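Local coordinates for transcription initiation factor TFIID subunit 5 (Encephalitozoon cuniculi, PDB 2J4B), which probably serves, as a TBP-associated factor of the TFIID and SAGA complexes, in regulating transcription initiation by RNA polymerase II, and is represented here by its N-terminal NTD2 domain, at residues P32-F43 and A90-L100. Numbering follows the deposited sequence.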
loop_
_atom_site.group_PDB
_atom_site.type_symbol
_atom_site.label_atom_id
_atom_site.label_comp_id
_atom_site.label_asym_id
_atom_site.label_seq_id
_atom_site.Cartn_x
_atom_site.Cartn_y
_atom_site.Cartn_z
ATOM N N PRO A 32 7.920 -4.486 -0.627
ATOM C CA PRO A 32 6.623 -5.179 -0.618
ATOM C C PRO A 32 5.511 -4.350 0.012
ATOM O O PRO A 32 4.335 -4.579 -0.275
ATOM C CB PRO A 32 6.891 -6.435 0.214
ATOM C CG PRO A 32 8.371 -6.666 0.079
ATOM C CD PRO A 32 8.980 -5.285 0.012
ATOM N N LEU A 33 5.884 -3.397 0.855
ATOM C CA LEU A 33 4.929 -2.545 1.535
ATOM C C LEU A 33 4.149 -1.646 0.575
ATOM O O LEU A 33 3.011 -1.291 0.855
ATOM C CB LEU A 33 5.652 -1.687 2.579
ATOM C CG LEU A 33 4.796 -0.693 3.374
ATOM C CD1 LEU A 33 3.580 -1.336 4.078
ATOM C CD2 LEU A 33 5.645 0.062 4.399
ATOM N N LEU A 34 4.746 -1.243 -0.541
ATOM C CA LEU A 34 4.060 -0.301 -1.425
ATOM C C LEU A 34 2.864 -0.897 -2.181
ATOM O O LEU A 34 1.962 -0.157 -2.563
ATOM C CB LEU A 34 5.023 0.341 -2.408
ATOM C CG LEU A 34 6.192 1.145 -1.820
ATOM C CD1 LEU A 34 7.110 1.637 -2.983
ATOM C CD2 LEU A 34 5.741 2.302 -0.883
ATOM N N TYR A 35 2.839 -2.212 -2.396
ATOM C CA TYR A 35 1.771 -2.816 -3.202
ATOM C C TYR A 35 0.409 -2.805 -2.514
ATOM O O TYR A 35 -0.562 -2.296 -3.091
ATOM C CB TYR A 35 2.094 -4.254 -3.631
ATOM C CG TYR A 35 0.923 -4.919 -4.351
ATOM C CD1 TYR A 35 0.441 -4.409 -5.548
ATOM C CD2 TYR A 35 0.296 -6.027 -3.827
ATOM C CE1 TYR A 35 -0.598 -4.998 -6.200
ATOM C CE2 TYR A 35 -0.752 -6.634 -4.477
ATOM C CZ TYR A 35 -1.197 -6.122 -5.670
ATOM O OH TYR A 35 -2.265 -6.716 -6.334
ATOM N N PRO A 36 0.320 -3.401 -1.306
ATOM C CA PRO A 36 -0.930 -3.326 -0.540
ATOM C C PRO A 36 -1.325 -1.896 -0.186
ATOM O O PRO A 36 -2.492 -1.565 -0.240
ATOM C CB PRO A 36 -0.632 -4.148 0.719
ATOM C CG PRO A 36 0.849 -4.225 0.794
ATOM C CD PRO A 36 1.342 -4.187 -0.597
ATOM N N LEU A 37 -0.367 -1.049 0.150
ATOM C CA LEU A 37 -0.678 0.347 0.406
ATOM C C LEU A 37 -1.296 1.019 -0.832
ATOM O O LEU A 37 -2.275 1.761 -0.729
ATOM C CB LEU A 37 0.588 1.093 0.801
ATOM C CG LEU A 37 0.432 2.597 1.041
ATOM C CD1 LEU A 37 -0.813 2.952 1.906
ATOM C CD2 LEU A 37 1.746 3.133 1.673
ATOM N N PHE A 38 -0.693 0.749 -1.990
ATOM C CA PHE A 38 -1.151 1.241 -3.287
ATOM C C PHE A 38 -2.604 0.882 -3.608
ATOM O O PHE A 38 -3.406 1.740 -3.946
ATOM C CB PHE A 38 -0.239 0.673 -4.371
ATOM C CG PHE A 38 -0.732 0.872 -5.768
ATOM C CD1 PHE A 38 -0.586 2.092 -6.403
ATOM C CD2 PHE A 38 -1.283 -0.185 -6.476
ATOM C CE1 PHE A 38 -1.005 2.262 -7.725
ATOM C CE2 PHE A 38 -1.695 -0.034 -7.804
ATOM C CZ PHE A 38 -1.556 1.190 -8.421
ATOM N N ILE A 39 -2.925 -0.395 -3.511
ATOM C CA ILE A 39 -4.285 -0.856 -3.763
ATOM C C ILE A 39 -5.202 -0.178 -2.773
ATOM O O ILE A 39 -6.266 0.319 -3.131
ATOM C CB ILE A 39 -4.395 -2.395 -3.615
ATOM C CG1 ILE A 39 -3.614 -3.089 -4.742
ATOM C CG2 ILE A 39 -5.857 -2.846 -3.628
ATOM C CD1 ILE A 39 -4.044 -2.678 -6.141
ATOM N N HIS A 40 -4.771 -0.133 -1.517
ATOM C CA HIS A 40 -5.611 0.418 -0.468
ATOM C C HIS A 40 -5.942 1.887 -0.703
ATOM O O HIS A 40 -7.047 2.324 -0.398
ATOM C CB HIS A 40 -4.989 0.206 0.914
ATOM C CG HIS A 40 -5.388 -1.082 1.551
ATOM N ND1 HIS A 40 -6.697 -1.389 1.844
ATOM C CD2 HIS A 40 -4.653 -2.147 1.944
ATOM C CE1 HIS A 40 -6.753 -2.586 2.398
ATOM N NE2 HIS A 40 -5.524 -3.069 2.469
ATOM N N ILE A 41 -4.982 2.650 -1.201
ATOM C CA ILE A 41 -5.248 4.046 -1.591
ATOM C C ILE A 41 -6.248 4.144 -2.757
ATOM O O ILE A 41 -7.180 4.952 -2.734
ATOM C CB ILE A 41 -3.928 4.775 -1.949
ATOM C CG1 ILE A 41 -3.071 4.923 -0.673
ATOM C CG2 ILE A 41 -4.209 6.121 -2.593
ATOM C CD1 ILE A 41 -1.640 5.342 -0.941
ATOM N N TYR A 42 -6.054 3.299 -3.760
ATOM C CA TYR A 42 -6.967 3.184 -4.881
ATOM C C TYR A 42 -8.396 2.867 -4.439
ATOM O O TYR A 42 -9.344 3.518 -4.862
ATOM C CB TYR A 42 -6.466 2.081 -5.787
ATOM C CG TYR A 42 -7.229 1.877 -7.075
ATOM C CD1 TYR A 42 -7.238 2.862 -8.069
ATOM C CD2 TYR A 42 -7.894 0.679 -7.328
ATOM C CE1 TYR A 42 -7.908 2.671 -9.263
ATOM C CE2 TYR A 42 -8.573 0.482 -8.533
ATOM C CZ TYR A 42 -8.569 1.488 -9.492
ATOM O OH TYR A 42 -9.230 1.313 -10.683
ATOM N N PHE A 43 -8.554 1.848 -3.602
ATOM C CA PHE A 43 -9.870 1.492 -3.090
ATOM C C PHE A 43 -10.470 2.608 -2.225
ATOM O O PHE A 43 -11.696 2.796 -2.201
ATOM C CB PHE A 43 -9.782 0.197 -2.291
ATOM C CG PHE A 43 -9.718 -1.050 -3.141
ATOM C CD1 PHE A 43 -9.592 -0.981 -4.515
ATOM C CD2 PHE A 43 -9.759 -2.301 -2.542
ATOM C CE1 PHE A 43 -9.530 -2.121 -5.270
ATOM C CE2 PHE A 43 -9.694 -3.459 -3.305
ATOM C CZ PHE A 43 -9.567 -3.365 -4.660
ATOM N N ALA A 90 -11.224 -8.331 -5.229
ATOM C CA ALA A 90 -11.191 -6.946 -4.732
ATOM C C ALA A 90 -11.785 -6.815 -3.326
ATOM O O ALA A 90 -11.263 -6.062 -2.499
ATOM C CB ALA A 90 -11.903 -6.013 -5.682
ATOM N N TYR A 91 -12.878 -7.538 -3.073
ATOM C CA TYR A 91 -13.546 -7.518 -1.777
ATOM C C TYR A 91 -12.670 -8.145 -0.725
ATOM O O TYR A 91 -12.491 -7.592 0.356
ATOM C CB TYR A 91 -14.874 -8.280 -1.847
ATOM C CG TYR A 91 -15.726 -8.189 -0.598
ATOM C CD1 TYR A 91 -16.528 -7.086 -0.359
ATOM C CD2 TYR A 91 -15.738 -9.217 0.331
ATOM C CE1 TYR A 91 -17.311 -7.004 0.784
ATOM C CE2 TYR A 91 -16.526 -9.151 1.477
ATOM C CZ TYR A 91 -17.304 -8.049 1.697
ATOM O OH TYR A 91 -18.076 -7.995 2.836
ATOM N N THR A 92 -12.126 -9.310 -1.045
ATOM C CA THR A 92 -11.246 -10.020 -0.125
ATOM C C THR A 92 -10.046 -9.165 0.229
ATOM O O THR A 92 -9.645 -9.101 1.384
ATOM C CB THR A 92 -10.765 -11.334 -0.715
ATOM O OG1 THR A 92 -11.861 -12.243 -0.773
ATOM C CG2 THR A 92 -9.673 -11.936 0.148
ATOM N N PHE A 93 -9.487 -8.486 -0.763
ATOM C CA PHE A 93 -8.338 -7.650 -0.514
ATOM C C PHE A 93 -8.686 -6.488 0.439
ATOM O O PHE A 93 -7.895 -6.116 1.302
ATOM C CB PHE A 93 -7.756 -7.120 -1.822
ATOM C CG PHE A 93 -6.398 -6.515 -1.649
ATOM C CD1 PHE A 93 -6.253 -5.286 -1.045
ATOM C CD2 PHE A 93 -5.261 -7.204 -2.042
ATOM C CE1 PHE A 93 -5.008 -4.744 -0.843
ATOM C CE2 PHE A 93 -4.008 -6.657 -1.857
ATOM C CZ PHE A 93 -3.884 -5.424 -1.256
ATOM N N LYS A 94 -9.874 -5.920 0.275
ATOM C CA LYS A 94 -10.273 -4.773 1.058
ATOM C C LYS A 94 -10.573 -5.131 2.510
ATOM O O LYS A 94 -10.372 -4.322 3.410
ATOM C CB LYS A 94 -11.511 -4.104 0.440
ATOM C CG LYS A 94 -11.814 -2.749 1.066
ATOM C CD LYS A 94 -12.989 -2.057 0.433
ATOM C CE LYS A 94 -14.182 -1.931 1.390
ATOM N NZ LYS A 94 -15.137 -3.086 1.270
ATOM N N ASN A 95 -11.070 -6.343 2.726
ATOM C CA ASN A 95 -11.601 -6.734 4.029
ATOM C C ASN A 95 -10.731 -7.727 4.798
ATOM O O ASN A 95 -11.070 -8.083 5.926
ATOM C CB ASN A 95 -12.987 -7.325 3.834
ATOM C CG ASN A 95 -13.968 -6.308 3.309
ATOM O OD1 ASN A 95 -14.014 -5.179 3.802
ATOM N ND2 ASN A 95 -14.745 -6.687 2.298
ATOM N N SER A 96 -9.627 -8.175 4.194
ATOM C CA SER A 96 -8.741 -9.159 4.827
ATOM C C SER A 96 -7.336 -8.631 4.999
ATOM O O SER A 96 -6.972 -7.595 4.432
ATOM C CB SER A 96 -8.681 -10.433 4.001
ATOM O OG SER A 96 -9.903 -11.134 4.112
ATOM N N LYS A 97 -6.534 -9.361 5.754
ATOM C CA LYS A 97 -5.191 -8.921 6.053
ATOM C C LYS A 97 -4.161 -9.376 5.040
ATOM O O LYS A 97 -4.108 -10.545 4.665
ATOM C CB LYS A 97 -4.794 -9.329 7.474
ATOM C CG LYS A 97 -5.233 -8.286 8.472
ATOM C CD LYS A 97 -4.984 -8.680 9.890
ATOM C CE LYS A 97 -5.720 -7.723 10.828
ATOM N NZ LYS A 97 -5.416 -6.294 10.470
ATOM N N TYR A 98 -3.359 -8.417 4.582
ATOM C CA TYR A 98 -2.241 -8.701 3.679
ATOM C C TYR A 98 -0.985 -8.901 4.527
ATOM O O TYR A 98 -0.653 -8.078 5.386
ATOM C CB TYR A 98 -2.064 -7.569 2.661
ATOM C CG TYR A 98 -1.104 -7.886 1.533
ATOM C CD1 TYR A 98 0.266 -7.767 1.711
ATOM C CD2 TYR A 98 -1.565 -8.282 0.284
ATOM C CE1 TYR A 98 1.140 -8.048 0.705
ATOM C CE2 TYR A 98 -0.682 -8.563 -0.741
ATOM C CZ TYR A 98 0.669 -8.432 -0.519
ATOM O OH TYR A 98 1.569 -8.693 -1.522
ATOM N N HIS A 99 -0.317 -10.022 4.274
ATOM C CA HIS A 99 0.815 -10.489 5.045
ATOM C C HIS A 99 2.145 -10.063 4.428
ATOM O O HIS A 99 2.346 -10.208 3.220
ATOM C CB HIS A 99 0.777 -12.001 5.125
ATOM C CG HIS A 99 -0.291 -12.537 6.028
ATOM N ND1 HIS A 99 -1.627 -12.544 5.682
ATOM C CD2 HIS A 99 -0.216 -13.110 7.254
ATOM C CE1 HIS A 99 -2.329 -13.076 6.666
ATOM N NE2 HIS A 99 -1.497 -13.426 7.630
ATOM N N LEU A 100 3.040 -9.529 5.269
ATOM C CA LEU A 100 4.393 -9.155 4.872
ATOM C C LEU A 100 5.360 -9.727 5.914
ATOM O O LEU A 100 4.964 -10.015 7.040
ATOM C CB LEU A 100 4.541 -7.631 4.809
ATOM C CG LEU A 100 3.653 -6.829 3.832
ATOM C CD1 LEU A 100 3.515 -5.400 4.258
ATOM C CD2 LEU A 100 4.153 -6.893 2.383
HETATM O O HOH W 1 -5.115 -5.586 2.907
#
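Phe93 is a single knob in a hole formed by Tyr35, Pro36, Ile39 and His40, where helix 90-95 packs across helix 34-43, a central helix of the mainly helical TAF5 NTD2 domain. The short segments of the two helices cross at -106°, and strand 98-100 carries the contact on. With CG anti to its backbone N (chi1 -167°), the Phe93 ring is carried toward helix 34-43. Ile39 CG2 covers one face of this ring, a CH-pi contact with CG2 3.9 Å from the centroid, while Pro36 CA meets the ring edge in plane, 3.7 Å from Phe93 CZ. Phe93 CE1 lies over one face of the His40 ring, toward its rim, with the planes at 51°; His40 also stacks with His129. Phe43 packs on the same helix, its CZ 3.7 Å from Ala90 CB. Further along, Pro36 packs on Tyr98: its CB sits over the ring face, a CH-pi contact 4.0 Å from the centroid. Tyr98 OH in turn meets the edge of the Tyr35 ring. Leu100 ends the row, its CD2 3.5 Å from Pro32 CB; Leu130 of strand 130-135, the parallel neighbour of strand 98-103, touches Pro36, Tyr98 and Leu100.

The solvent side is looser. The Lys94 chain bends away toward a weak hydrogen bond from its NZ to Asn95 OD1, and exposed Ser96 and Lys97 bridge helix and strand. No direct hydrogen bond joins the two segments; instead, a water in the plane of the His40 ring, 2.6 Å from His40 NE2, lies 3.1 Å from Ser96 O, to which it probably donates.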